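Local coordinates for NADB-Rossmann Superfamily protein (Streptococcus agalactiae, PDB 3LEC) that probably methylates N1 of an adenine in tRNA and binds a zinc ion, at residues E146-E151 / N182-F187; N193-L198 / D222-L227; K21-L26 / G43-A48; F47-E52 / E87-D92. All blocks are in the same frame, centred on the assembly; numbering follows the deposited sequence.

Interaction 1: E146-E151 / N182-F187; sequences EDILTE and NNTTVF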
loop_
_atom_site.group_PDB
_atom_site.type_symbol
_atom_site.label_atom_id
_atom_site.label_comp_id
_atom_site.label_asym_id
_atom_site.label_seq_id
_atom_site.Cartn_x
_atom_site.Cartn_y
_atom_site.Cartn_z
ATOM N N GLU A 146 -10.841 -1.262 -0.105
ATOM C CA GLU A 146 -9.928 -0.626 0.857
ATOM C C GLU A 146 -10.137 -1.167 2.267
ATOM O O GLU A 146 -11.239 -1.586 2.627
ATOM C CB GLU A 146 -10.072 0.904 0.868
ATOM C CG GLU A 146 -9.863 1.585 -0.463
ATOM C CD GLU A 146 -10.102 3.073 -0.387
ATOM O OE1 GLU A 146 -11.213 3.468 0.046
ATOM O OE2 GLU A 146 -9.193 3.845 -0.788
ATOM N N ASP A 147 -9.084 -1.145 3.086
ATOM C CA ASP A 147 -9.220 -1.505 4.472
ATOM C C ASP A 147 -8.426 -0.500 5.300
ATOM O O ASP A 147 -7.478 0.060 4.808
ATOM C CB ASP A 147 -8.677 -2.910 4.732
ATOM C CG ASP A 147 -8.995 -3.411 6.133
ATOM O OD1 ASP A 147 -10.129 -3.210 6.619
ATOM O OD2 ASP A 147 -8.109 -4.023 6.751
ATOM N N ILE A 148 -8.868 -0.246 6.520
ATOM C CA ILE A 148 -8.066 0.520 7.480
ATOM C C ILE A 148 -8.017 -0.321 8.747
ATOM O O ILE A 148 -9.041 -0.871 9.189
ATOM C CB ILE A 148 -8.608 1.952 7.715
ATOM C CG1 ILE A 148 -7.625 2.753 8.580
ATOM C CG2 ILE A 148 -10.043 1.937 8.332
ATOM C CD1 ILE A 148 -7.930 4.232 8.661
ATOM N N LEU A 149 -6.818 -0.457 9.301
ATOM C CA LEU A 149 -6.555 -1.359 10.408
ATOM C C LEU A 149 -5.731 -0.642 11.458
ATOM O O LEU A 149 -5.104 0.362 11.146
ATOM C CB LEU A 149 -5.801 -2.587 9.886
ATOM C CG LEU A 149 -4.379 -2.365 9.368
ATOM C CD1 LEU A 149 -3.402 -3.000 10.356
ATOM C CD2 LEU A 149 -4.193 -2.973 7.961
ATOM N N THR A 150 -5.713 -1.173 12.684
ATOM C CA THR A 150 -4.949 -0.604 13.798
ATOM C C THR A 150 -3.893 -1.587 14.330
ATOM O O THR A 150 -4.120 -2.794 14.356
ATOM C CB THR A 150 -5.864 -0.226 14.995
ATOM O OG1 THR A 150 -6.300 -1.422 15.657
ATOM C CG2 THR A 150 -7.058 0.536 14.527
ATOM N N GLU A 151 -2.751 -1.057 14.748
ATOM C CA GLU A 151 -1.599 -1.884 15.132
ATOM C C GLU A 151 -0.402 -1.049 15.608
ATOM O O GLU A 151 0.291 -0.414 14.802
ATOM C CB GLU A 151 -1.204 -2.739 13.936
ATOM C CG GLU A 151 -0.220 -3.796 14.194
ATOM C CD GLU A 151 0.727 -3.861 13.046
ATOM O OE1 GLU A 151 0.553 -4.737 12.192
ATOM O OE2 GLU A 151 1.607 -2.977 12.969
ATOM N N ASN A 182 -17.696 2.255 4.075
ATOM C CA ASN A 182 -17.692 1.289 5.168
ATOM C C ASN A 182 -17.875 2.022 6.502
ATOM O O ASN A 182 -18.610 1.546 7.368
ATOM C CB ASN A 182 -16.413 0.453 5.149
ATOM C CG ASN A 182 -16.668 -1.036 5.362
ATOM O OD1 ASN A 182 -16.012 -1.679 6.194
ATOM N ND2 ASN A 182 -17.609 -1.599 4.601
ATOM N N ASN A 183 -17.230 3.192 6.636
ATOM C CA ASN A 183 -17.390 4.104 7.781
ATOM C C ASN A 183 -17.230 3.378 9.117
ATOM O O ASN A 183 -18.108 3.431 9.978
ATOM C CB ASN A 183 -18.744 4.864 7.692
ATOM C CG ASN A 183 -18.892 5.968 8.743
ATOM O OD1 ASN A 183 -17.980 6.759 8.985
ATOM N ND2 ASN A 183 -20.060 6.035 9.351
ATOM N N THR A 184 -16.102 2.687 9.283
ATOM C CA THR A 184 -15.872 1.861 10.464
ATOM C C THR A 184 -15.447 2.720 11.643
ATOM O O THR A 184 -15.049 3.862 11.456
ATOM C CB THR A 184 -14.746 0.848 10.216
ATOM O OG1 THR A 184 -13.519 1.557 9.964
ATOM C CG2 THR A 184 -15.080 -0.049 9.026
ATOM N N THR A 185 -15.512 2.156 12.849
ATOM C CA THR A 185 -14.961 2.814 14.038
ATOM C C THR A 185 -13.502 3.272 13.863
ATOM O O THR A 185 -13.169 4.386 14.252
ATOM C CB THR A 185 -15.054 1.937 15.295
ATOM O OG1 THR A 185 -16.372 1.389 15.388
ATOM C CG2 THR A 185 -14.771 2.758 16.520
ATOM N N VAL A 186 -12.646 2.420 13.293
ATOM C CA VAL A 186 -11.216 2.753 13.119
ATOM C C VAL A 186 -11.078 3.988 12.234
ATOM O O VAL A 186 -10.276 4.884 12.501
ATOM C CB VAL A 186 -10.418 1.575 12.482
ATOM C CG1 VAL A 186 -8.963 1.974 12.184
ATOM C CG2 VAL A 186 -10.462 0.335 13.389
ATOM N N PHE A 187 -11.859 4.014 11.167
ATOM C CA PHE A 187 -11.886 5.141 10.229
ATOM C C PHE A 187 -12.268 6.450 10.941
ATOM O O PHE A 187 -11.593 7.472 10.806
ATOM C CB PHE A 187 -12.900 4.817 9.139
ATOM C CG PHE A 187 -13.163 5.943 8.170
ATOM C CD1 PHE A 187 -12.343 6.134 7.059
ATOM C CD2 PHE A 187 -14.249 6.786 8.345
ATOM C CE1 PHE A 187 -12.606 7.149 6.133
ATOM C CE2 PHE A 187 -14.508 7.811 7.438
ATOM C CZ PHE A 187 -13.678 7.996 6.331
HETATM O O HOH W 1 -11.648 -0.603 9.612
#

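Interaction 2: N193-L198 / D222-L227; sequences NELNKL and DIKEVL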
loop_
_atom_site.group_PDB
_atom_site.type_symbol
_atom_site.label_atom_id
_atom_site.label_comp_id
_atom_site.label_asym_id
_atom_site.label_seq_id
_atom_site.Cartn_x
_atom_site.Cartn_y
_atom_site.Cartn_z
ATOM N N ASN A 193 -8.770 11.915 15.158
ATOM C CA ASN A 193 -7.391 12.249 15.559
ATOM C C ASN A 193 -6.730 13.325 14.675
ATOM O O ASN A 193 -6.043 14.220 15.174
ATOM C CB ASN A 193 -6.525 10.979 15.600
ATOM C CG ASN A 193 -5.135 11.238 16.152
ATOM O OD1 ASN A 193 -4.978 11.837 17.213
ATOM N ND2 ASN A 193 -4.120 10.791 15.431
ATOM N N GLU A 194 -6.940 13.233 13.363
ATOM C CA GLU A 194 -6.444 14.236 12.423
ATOM C C GLU A 194 -7.082 15.584 12.705
ATOM O O GLU A 194 -6.395 16.591 12.741
ATOM C CB GLU A 194 -6.720 13.843 10.974
ATOM C CG GLU A 194 -5.932 12.607 10.506
ATOM C CD GLU A 194 -4.424 12.787 10.610
ATOM O OE1 GLU A 194 -3.913 13.769 10.045
ATOM O OE2 GLU A 194 -3.759 11.946 11.267
ATOM N N LEU A 195 -8.383 15.586 12.951
ATOM C CA LEU A 195 -9.065 16.819 13.387
ATOM C C LEU A 195 -8.391 17.481 14.608
ATOM O O LEU A 195 -8.115 18.711 14.619
ATOM C CB LEU A 195 -10.536 16.525 13.674
ATOM C CG LEU A 195 -11.410 17.761 13.948
ATOM C CD1 LEU A 195 -11.324 18.779 12.802
ATOM C CD2 LEU A 195 -12.850 17.312 14.220
ATOM N N ASN A 196 -8.116 16.675 15.625
ATOM C CA ASN A 196 -7.442 17.177 16.822
ATOM C C ASN A 196 -6.122 17.847 16.491
ATOM O O ASN A 196 -5.884 18.988 16.880
ATOM C CB ASN A 196 -7.219 16.051 17.815
ATOM C CG ASN A 196 -8.514 15.435 18.296
ATOM O OD1 ASN A 196 -9.611 15.986 18.076
ATOM N ND2 ASN A 196 -8.405 14.279 18.949
ATOM N N LYS A 197 -5.276 17.136 15.753
ATOM C CA LYS A 197 -3.986 17.662 15.313
ATOM C C LYS A 197 -4.102 18.935 14.480
ATOM O O LYS A 197 -3.365 19.895 14.685
ATOM C CB LYS A 197 -3.193 16.573 14.572
ATOM C CG LYS A 197 -2.810 15.418 15.514
ATOM C CD LYS A 197 -1.879 14.384 14.860
ATOM C CE LYS A 197 -2.614 13.512 13.848
ATOM N NZ LYS A 197 -1.695 12.453 13.254
ATOM N N LEU A 198 -5.019 18.939 13.520
ATOM C CA LEU A 198 -5.190 20.108 12.705
ATOM C C LEU A 198 -5.679 21.296 13.540
ATOM O O LEU A 198 -5.351 22.444 13.257
ATOM C CB LEU A 198 -6.167 19.813 11.568
ATOM C CG LEU A 198 -5.689 18.761 10.547
ATOM C CD1 LEU A 198 -6.856 18.395 9.674
ATOM C CD2 LEU A 198 -4.527 19.248 9.685
ATOM N N ASP A 222 -13.474 19.610 5.597
ATOM C CA ASP A 222 -13.654 18.304 4.943
ATOM C C ASP A 222 -13.881 17.223 5.985
ATOM O O ASP A 222 -14.815 16.410 5.890
ATOM C CB ASP A 222 -12.434 17.933 4.061
ATOM C CG ASP A 222 -12.379 18.696 2.734
ATOM O OD1 ASP A 222 -13.430 19.137 2.214
ATOM O OD2 ASP A 222 -11.259 18.824 2.175
ATOM N N ILE A 223 -13.036 17.229 7.019
ATOM C CA ILE A 223 -13.143 16.230 8.052
ATOM C C ILE A 223 -14.467 16.381 8.798
ATOM O O ILE A 223 -15.183 15.394 8.991
ATOM C CB ILE A 223 -11.951 16.220 9.004
ATOM C CG1 ILE A 223 -10.670 15.810 8.266
ATOM C CG2 ILE A 223 -12.205 15.260 10.153
ATOM C CD1 ILE A 223 -9.435 15.933 9.118
ATOM N N LYS A 224 -14.802 17.612 9.179
ATOM C CA LYS A 224 -16.060 17.876 9.879
ATOM C C LYS A 224 -17.226 17.317 9.093
ATOM O O LYS A 224 -18.137 16.749 9.673
ATOM C CB LYS A 224 -16.268 19.372 10.126
ATOM C CG LYS A 224 -15.382 19.917 11.239
ATOM C CD LYS A 224 -15.917 21.231 11.804
ATOM C CE LYS A 224 -14.818 21.952 12.577
ATOM N NZ LYS A 224 -15.351 23.019 13.465
ATOM N N GLU A 225 -17.190 17.458 7.771
ATOM C CA GLU A 225 -18.274 16.942 6.922
ATOM C C GLU A 225 -18.372 15.426 6.957
ATOM O O GLU A 225 -19.459 14.860 7.142
ATOM C CB GLU A 225 -18.159 17.492 5.497
ATOM C CG GLU A 225 -18.422 18.991 5.429
ATOM C CD GLU A 225 -18.197 19.620 4.058
ATOM O OE1 GLU A 225 -17.771 18.922 3.120
ATOM O OE2 GLU A 225 -18.466 20.829 3.920
ATOM N N VAL A 226 -17.224 14.764 6.813
ATOM C CA VAL A 226 -17.166 13.308 6.833
ATOM C C VAL A 226 -17.663 12.775 8.179
ATOM O O VAL A 226 -18.485 11.853 8.229
ATOM C CB VAL A 226 -15.717 12.834 6.511
ATOM C CG1 VAL A 226 -15.515 11.363 6.841
ATOM C CG2 VAL A 226 -15.425 13.092 5.057
ATOM N N LEU A 227 -17.175 13.376 9.264
ATOM C CA LEU A 227 -17.509 12.928 10.601
ATOM C C LEU A 227 -18.959 13.270 10.979
ATOM O O LEU A 227 -19.523 12.673 11.897
ATOM C CB LEU A 227 -16.532 13.519 11.625
ATOM C CG LEU A 227 -15.081 13.011 11.602
ATOM C CD1 LEU A 227 -14.260 13.666 12.721
ATOM C CD2 LEU A 227 -15.022 11.485 11.716
#

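Interaction 3: K21-L26 / G43-A48; sequences KGARLL and GYCDFA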
loop_
_atom_site.group_PDB
_atom_site.type_symbol
_atom_site.label_atom_id
_atom_site.label_comp_id
_atom_site.label_asym_id
_atom_site.label_seq_id
_atom_site.Cartn_x
_atom_site.Cartn_y
_atom_site.Cartn_z
ATOM N N LYS A 21 -5.750 -16.121 -4.809
ATOM C CA LYS A 21 -5.236 -17.491 -4.824
ATOM C C LYS A 21 -4.530 -17.810 -6.139
ATOM O O LYS A 21 -5.023 -17.462 -7.220
ATOM C CB LYS A 21 -6.382 -18.491 -4.630
ATOM C CG LYS A 21 -7.148 -18.307 -3.351
ATOM C CD LYS A 21 -6.335 -18.806 -2.172
ATOM C CE LYS A 21 -7.219 -19.037 -0.977
ATOM N NZ LYS A 21 -6.363 -19.101 0.214
ATOM N N GLY A 22 -3.379 -18.466 -6.040
ATOM C CA GLY A 22 -2.635 -18.896 -7.225
ATOM C C GLY A 22 -1.823 -17.763 -7.860
ATOM O O GLY A 22 -1.209 -17.961 -8.916
ATOM N N ALA A 23 -1.811 -16.576 -7.232
ATOM C CA ALA A 23 -1.071 -15.432 -7.793
ATOM C C ALA A 23 0.409 -15.731 -7.983
ATOM O O ALA A 23 0.999 -16.560 -7.276
ATOM C CB ALA A 23 -1.239 -14.155 -6.925
ATOM N N ARG A 24 0.991 -15.051 -8.957
ATOM C CA ARG A 24 2.426 -14.997 -9.148
ATOM C C ARG A 24 2.731 -13.545 -8.827
ATOM O O ARG A 24 2.282 -12.647 -9.520
ATOM C CB ARG A 24 2.775 -15.365 -10.579
ATOM C CG ARG A 24 2.319 -16.753 -10.957
ATOM C CD ARG A 24 2.697 -17.111 -12.406
ATOM N NE ARG A 24 4.148 -17.003 -12.656
ATOM C CZ ARG A 24 5.051 -17.950 -12.411
ATOM N NH1 ARG A 24 4.688 -19.130 -11.926
ATOM N NH2 ARG A 24 6.334 -17.715 -12.675
ATOM N N LEU A 25 3.455 -13.339 -7.733
ATOM C CA LEU A 25 3.489 -12.063 -7.018
ATOM C C LEU A 25 4.875 -11.462 -7.048
ATOM O O LEU A 25 5.849 -12.188 -6.879
ATOM C CB LEU A 25 3.123 -12.320 -5.552
ATOM C CG LEU A 25 3.326 -11.200 -4.523
ATOM C CD1 LEU A 25 2.294 -10.129 -4.705
ATOM C CD2 LEU A 25 3.265 -11.757 -3.106
ATOM N N LEU A 26 4.949 -10.149 -7.259
ATOM C CA LEU A 26 6.142 -9.373 -6.906
ATOM C C LEU A 26 5.862 -8.486 -5.690
ATOM O O LEU A 26 4.924 -7.667 -5.700
ATOM C CB LEU A 26 6.627 -8.534 -8.092
ATOM C CG LEU A 26 7.612 -7.389 -7.805
ATOM C CD1 LEU A 26 9.060 -7.861 -7.504
ATOM C CD2 LEU A 26 7.603 -6.363 -8.905
ATOM N N GLY A 43 0.828 -22.436 0.349
ATOM C CA GLY A 43 0.400 -22.787 -1.006
ATOM C C GLY A 43 -0.616 -21.832 -1.618
ATOM O O GLY A 43 -1.233 -22.167 -2.637
ATOM N N TYR A 44 -0.787 -20.648 -1.020
ATOM C CA TYR A 44 -1.788 -19.673 -1.486
ATOM C C TYR A 44 -1.395 -18.914 -2.751
ATOM O O TYR A 44 -2.249 -18.292 -3.412
ATOM C CB TYR A 44 -2.114 -18.655 -0.398
ATOM C CG TYR A 44 -2.789 -19.208 0.842
ATOM C CD1 TYR A 44 -3.507 -20.404 0.809
ATOM C CD2 TYR A 44 -2.741 -18.504 2.046
ATOM C CE1 TYR A 44 -4.131 -20.896 1.944
ATOM C CE2 TYR A 44 -3.355 -18.985 3.178
ATOM C CZ TYR A 44 -4.061 -20.176 3.122
ATOM O OH TYR A 44 -4.692 -20.656 4.245
ATOM N N CYS A 45 -0.104 -18.903 -3.049
ATOM C CA CYS A 45 0.373 -18.362 -4.306
ATOM C C CYS A 45 1.242 -19.397 -4.990
ATOM O O CYS A 45 1.732 -20.315 -4.350
ATOM C CB CYS A 45 1.175 -17.075 -4.107
ATOM S SG CYS A 45 0.154 -15.684 -3.585
ATOM N N ASP A 46 1.456 -19.208 -6.285
ATOM C CA ASP A 46 2.218 -20.147 -7.083
ATOM C C ASP A 46 3.703 -19.825 -7.125
ATOM O O ASP A 46 4.519 -20.740 -7.254
ATOM C CB ASP A 46 1.660 -20.181 -8.503
ATOM C CG ASP A 46 0.415 -21.039 -8.623
ATOM O OD1 ASP A 46 -0.033 -21.604 -7.596
ATOM O OD2 ASP A 46 -0.098 -21.165 -9.759
ATOM N N PHE A 47 4.040 -18.536 -7.012
ATOM C CA PHE A 47 5.406 -18.037 -7.232
ATOM C C PHE A 47 5.485 -16.611 -6.723
ATOM O O PHE A 47 4.498 -15.861 -6.783
ATOM C CB PHE A 47 5.763 -18.081 -8.733
ATOM C CG PHE A 47 7.071 -17.424 -9.093
ATOM C CD1 PHE A 47 8.279 -18.023 -8.770
ATOM C CD2 PHE A 47 7.090 -16.216 -9.788
ATOM C CE1 PHE A 47 9.486 -17.421 -9.127
ATOM C CE2 PHE A 47 8.275 -15.608 -10.130
ATOM C CZ PHE A 47 9.480 -16.216 -9.802
ATOM N N ALA A 48 6.653 -16.228 -6.212
ATOM C CA ALA A 48 6.859 -14.847 -5.797
ATOM C C ALA A 48 8.292 -14.378 -6.018
ATOM O O ALA A 48 9.219 -15.188 -6.070
ATOM C CB ALA A 48 6.431 -14.631 -4.330
#

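Interaction 4: F47-E52 / E87-D92; sequences FAIAGE and EADNID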
loop_
_atom_site.group_PDB
_atom_site.type_symbol
_atom_site.label_atom_id
_atom_site.label_comp_id
_atom_site.label_asym_id
_atom_site.label_seq_id
_atom_site.Cartn_x
_atom_site.Cartn_y
_atom_site.Cartn_z
ATOM N N PHE A 47 4.040 -18.536 -7.012
ATOM C CA PHE A 47 5.406 -18.037 -7.232
ATOM C C PHE A 47 5.485 -16.611 -6.723
ATOM O O PHE A 47 4.498 -15.861 -6.783
ATOM C CB PHE A 47 5.763 -18.081 -8.733
ATOM C CG PHE A 47 7.071 -17.424 -9.093
ATOM C CD1 PHE A 47 8.279 -18.023 -8.770
ATOM C CD2 PHE A 47 7.090 -16.216 -9.788
ATOM C CE1 PHE A 47 9.486 -17.421 -9.127
ATOM C CE2 PHE A 47 8.275 -15.608 -10.130
ATOM C CZ PHE A 47 9.480 -16.216 -9.802
ATOM N N ALA A 48 6.653 -16.228 -6.212
ATOM C CA ALA A 48 6.859 -14.847 -5.797
ATOM C C ALA A 48 8.292 -14.378 -6.018
ATOM O O ALA A 48 9.219 -15.188 -6.070
ATOM C CB ALA A 48 6.431 -14.631 -4.330
ATOM N N ILE A 49 8.444 -13.067 -6.174
ATOM C CA ILE A 49 9.751 -12.397 -6.206
ATOM C C ILE A 49 9.750 -11.392 -5.063
ATOM O O ILE A 49 8.781 -10.613 -4.879
ATOM C CB ILE A 49 10.014 -11.671 -7.540
ATOM C CG1 ILE A 49 9.957 -12.651 -8.743
ATOM C CG2 ILE A 49 11.353 -10.901 -7.518
ATOM C CD1 ILE A 49 9.644 -11.918 -10.078
ATOM N N ALA A 50 10.822 -11.416 -4.283
ATOM C CA ALA A 50 11.035 -10.400 -3.255
ATOM C C ALA A 50 12.047 -9.435 -3.833
ATOM O O ALA A 50 13.206 -9.791 -4.022
ATOM C CB ALA A 50 11.549 -11.026 -1.947
ATOM N N GLY A 51 11.598 -8.220 -4.137
ATOM C CA GLY A 51 12.443 -7.230 -4.802
ATOM C C GLY A 51 13.068 -6.318 -3.764
ATOM O O GLY A 51 12.374 -5.761 -2.924
ATOM N N GLU A 52 14.388 -6.204 -3.792
ATOM C CA GLU A 52 15.082 -5.412 -2.794
ATOM C C GLU A 52 15.972 -4.455 -3.548
ATOM O O GLU A 52 16.423 -4.762 -4.668
ATOM C CB GLU A 52 15.905 -6.286 -1.824
ATOM C CG GLU A 52 15.150 -7.420 -1.090
ATOM C CD GLU A 52 13.992 -6.931 -0.189
ATOM O OE1 GLU A 52 13.912 -5.742 0.144
ATOM O OE2 GLU A 52 13.146 -7.763 0.186
ATOM N N GLU A 87 8.947 -10.015 -18.197
ATOM C CA GLU A 87 7.863 -10.766 -18.863
ATOM C C GLU A 87 7.837 -12.283 -18.554
ATOM O O GLU A 87 6.762 -12.863 -18.268
ATOM C CB GLU A 87 7.931 -10.518 -20.376
ATOM C CG GLU A 87 6.846 -11.228 -21.226
ATOM C CD GLU A 87 7.118 -11.119 -22.729
ATOM O OE1 GLU A 87 8.175 -10.571 -23.110
ATOM O OE2 GLU A 87 6.270 -11.567 -23.535
ATOM N N ALA A 88 9.013 -12.919 -18.615
ATOM C CA ALA A 88 9.149 -14.367 -18.430
ATOM C C ALA A 88 8.681 -14.851 -17.073
ATOM O O ALA A 88 8.439 -16.040 -16.887
ATOM C CB ALA A 88 10.605 -14.833 -18.701
ATOM N N ASP A 89 8.555 -13.912 -16.134
ATOM C CA ASP A 89 8.159 -14.223 -14.768
ATOM C C ASP A 89 6.659 -14.428 -14.644
ATOM O O ASP A 89 6.188 -15.074 -13.698
ATOM C CB ASP A 89 8.612 -13.097 -13.837
ATOM C CG ASP A 89 10.099 -13.119 -13.578
ATOM O OD1 ASP A 89 10.664 -14.226 -13.409
ATOM O OD2 ASP A 89 10.701 -12.024 -13.520
ATOM N N ASN A 90 5.917 -13.891 -15.610
ATOM C CA ASN A 90 4.462 -14.014 -15.662
ATOM C C ASN A 90 3.791 -13.556 -14.359
ATOM O O ASN A 90 2.966 -14.277 -13.807
ATOM C CB ASN A 90 4.057 -15.467 -15.988
ATOM C CG ASN A 90 2.585 -15.600 -16.351
ATOM O OD1 ASN A 90 1.933 -14.615 -16.714
ATOM N ND2 ASN A 90 2.054 -16.821 -16.258
ATOM N N ILE A 91 4.184 -12.380 -13.869
ATOM C CA ILE A 91 3.621 -11.795 -12.644
ATOM C C ILE A 91 2.250 -11.205 -12.938
ATOM O O ILE A 91 2.085 -10.506 -13.924
ATOM C CB ILE A 91 4.546 -10.687 -12.087
ATOM C CG1 ILE A 91 5.924 -11.277 -11.742
ATOM C CG2 ILE A 91 3.919 -9.985 -10.886
ATOM C CD1 ILE A 91 5.923 -12.407 -10.675
ATOM N N ASP A 92 1.282 -11.514 -12.085
ATOM C CA ASP A 92 -0.059 -10.976 -12.233
ATOM C C ASP A 92 -0.420 -10.073 -11.058
ATOM O O ASP A 92 -1.421 -9.369 -11.118
ATOM C CB ASP A 92 -1.080 -12.104 -12.387
ATOM C CG ASP A 92 -0.953 -13.167 -11.302
ATOM O OD1 ASP A 92 -0.652 -14.321 -11.649
ATOM O OD2 ASP A 92 -1.154 -12.864 -10.113
#

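Interaction 1: E146-E151 / N182-F187
The N-terminal turn of helix 185-204 docks here against the last residues of the outermost sheet strand 141-150, with Ile148, Thr150 and Val186 making most of the contact. The side chains of Ile148 and Val186 run alongside each other with opposite sense, Ile148 CG1 3.9 Å from Val186 CG1. The other branch of the isoleucine, CG2, is turned to the start of the helix and lies 4.1 Å from Phe187 CB and 3.9 Å from Thr184 OG1. Val186 also meets Thr150, whose CG2 sits tightly at 3.3 Å from Val186 CG1. Thr150 CG2 lies anti to the carbonyl carbon (chi1 of OG1 73°), which sets the methyl rather than the hydroxyl against both valine branches. Thr184 is the N-cap of the helix: its OG1 accepts from Phe187 N at 3.2 Å, with an N-H...O angle of 162°. A water joins the strand to this cap, donating to Ile148 O at 2.7 Å and lying 2.9 Å from Thr184 OG1. The Phe187 ring meets Trp191 edge-to-face, and Leu179 of helix 177-182 packs on both Ile148 and Phe187. Direct contact is therefore mostly between carbon atoms, while the polar link between the segments runs through one water; Thr184 OG1 serves both the helix end and that water, so the cap and the strand carbonyl are tied to a common hydroxyl.

Interaction 2: N193-L198 / D222-L227
Ile223 sends CG1 anti to its carbonyl carbon (chi1 -65°) and continues extended, carrying CD1 across to helix 185-204, while its CG2 branch faces Leu195. CD1 arrives between two residues one turn apart, 3.6 Å from Leu198 CD1 and 3.9 Å from Glu194 CB. Leu195, with CG opposite the backbone N (chi1 -172°), brings CB to 4.1 Å from Ile223 CG2 and extends its CD2 branch to Leu227, where the CD2 to CD1 distance is 4.2 Å. The contact is thus made by aliphatic branches, with the carboxylate of Glu194 bending away from it. That carboxylate receives Lys197 NZ on the syn side of OE2 at 2.9 Å, a salt bridge along one face of its own helix, with the nitrogen tilted out of the carboxylate plane. The two short helical segments run nearly antiparallel, at 151°, with axes 10.3 Å apart, as in an alpha-helical hairpin. Helix 210-227 folds back on helix 185-204 away from the Rossmann sheet. Further along the hairpin Leu198 packs on Leu216 and Ile220, while Ile223 also touches Trp191 of helix 185-204 and Phe175 of helix 170-175.

Interaction 3: K21-L26 / G43-A48
Residues 21-26 and 43-48 run side by side in the same direction, 12° apart, with Arg24 paired to Phe47 and Leu25 to Ala48 in parallel register. Three backbone bonds of 2.9 Å join them: Gly22 N to Tyr44 O, Asp46 N to Ala23 O and Leu25 N to Phe47 O. At the entry to the pair, Lys21 lies alongside Tyr44, and its bent chain places NZ over a ring face, 3.5 Å from the Tyr44 ring centroid, in a cation-pi contact. Farther on, Arg24 folds back at chi3 (57°) and lays its guanidinium against Phe47, the two planes 11° apart; Phe47 CD2 lies over the guanidinium face, 3.3 Å from Arg24 NH2. Arg24 NH2 also donates to Asp89 O, which helps to hold the group flat along the ring. Leu25 and Ala48 occupy the other side of the sheet, their CB atoms 4.2 Å apart. Phe47 N is buried with no partner. These are the first and second strands of a beta-alpha-beta crossover, 23-28 and 45-52, connected through helix 34-41. Leu39 of that helix covers Leu25 and Cys45, Pro36 and Leu40 cover Ala48, and strand 93-99 borders strand 23-28 on its other edge.

Interaction 4: F47-E52 / E87-D92
A buried, largely apolar contact of the Rossmann-type sheet, this one packs strand 45-52 against the loop that leads into strand 93-99, through Phe47 and Ile49 on one side and Asp89 and Ile91 on the other. Phe47 and Ile49 are alternate residues and therefore emerge from the same face of their strand. Both meet the end of Ile91, where a bend at chi2 (-60°) carries CD1 to the strand. Ile91 CD1 comes to the edge of the Phe47 ring, near its plane and 4.0 Å from CE2, with the two side chains crossing at about a right angle. The same methyl lies 3.8 Å from Ile49 CD1, so one terminal carbon bridges both strand residues. Before it in the chain, residues 87-89 form a 3-10 turn, with Asn90 N bonded to Glu87 O at 3.0 Å. This turn presents Asp89 to the strand, where its buried carboxylate rests beside a methyl of Ile49. Its charge is met by Arg77 of strand 74-78, which forms a salt bridge to OD2, and Glu86 N donates to the same oxygen. Arg77 also touches Ile49, and Phe85 covers both isoleucines. Asp89 and Ile49 cross roughly perpendicularly, and the closest approach between the segments is Ile49 CD1 to Asp89 OD2, 3.6 Å.

Interactions 3 and 4 form one neighbourhood, their centres about 9 Å apart; they share Phe47 and Ala48 and are tied by a probable hydrogen bond between Leu25 O and Ile49 N, 2.8 Å. Interactions 1 and 2 both use helix 185-204 and touch where Phe187 CE2 packs 3.7 Å from Val226 CG1. The two groups lie far apart: the centres of interactions 2 and 4 are about 40 Å from each other. The sheet links them: its edge strand 141-150 takes part in interaction 1, strands 23-28 and 45-52 in interaction 3, and 45-52 again in interaction 4. All four lie away from the zinc bound by Asp140 and His165.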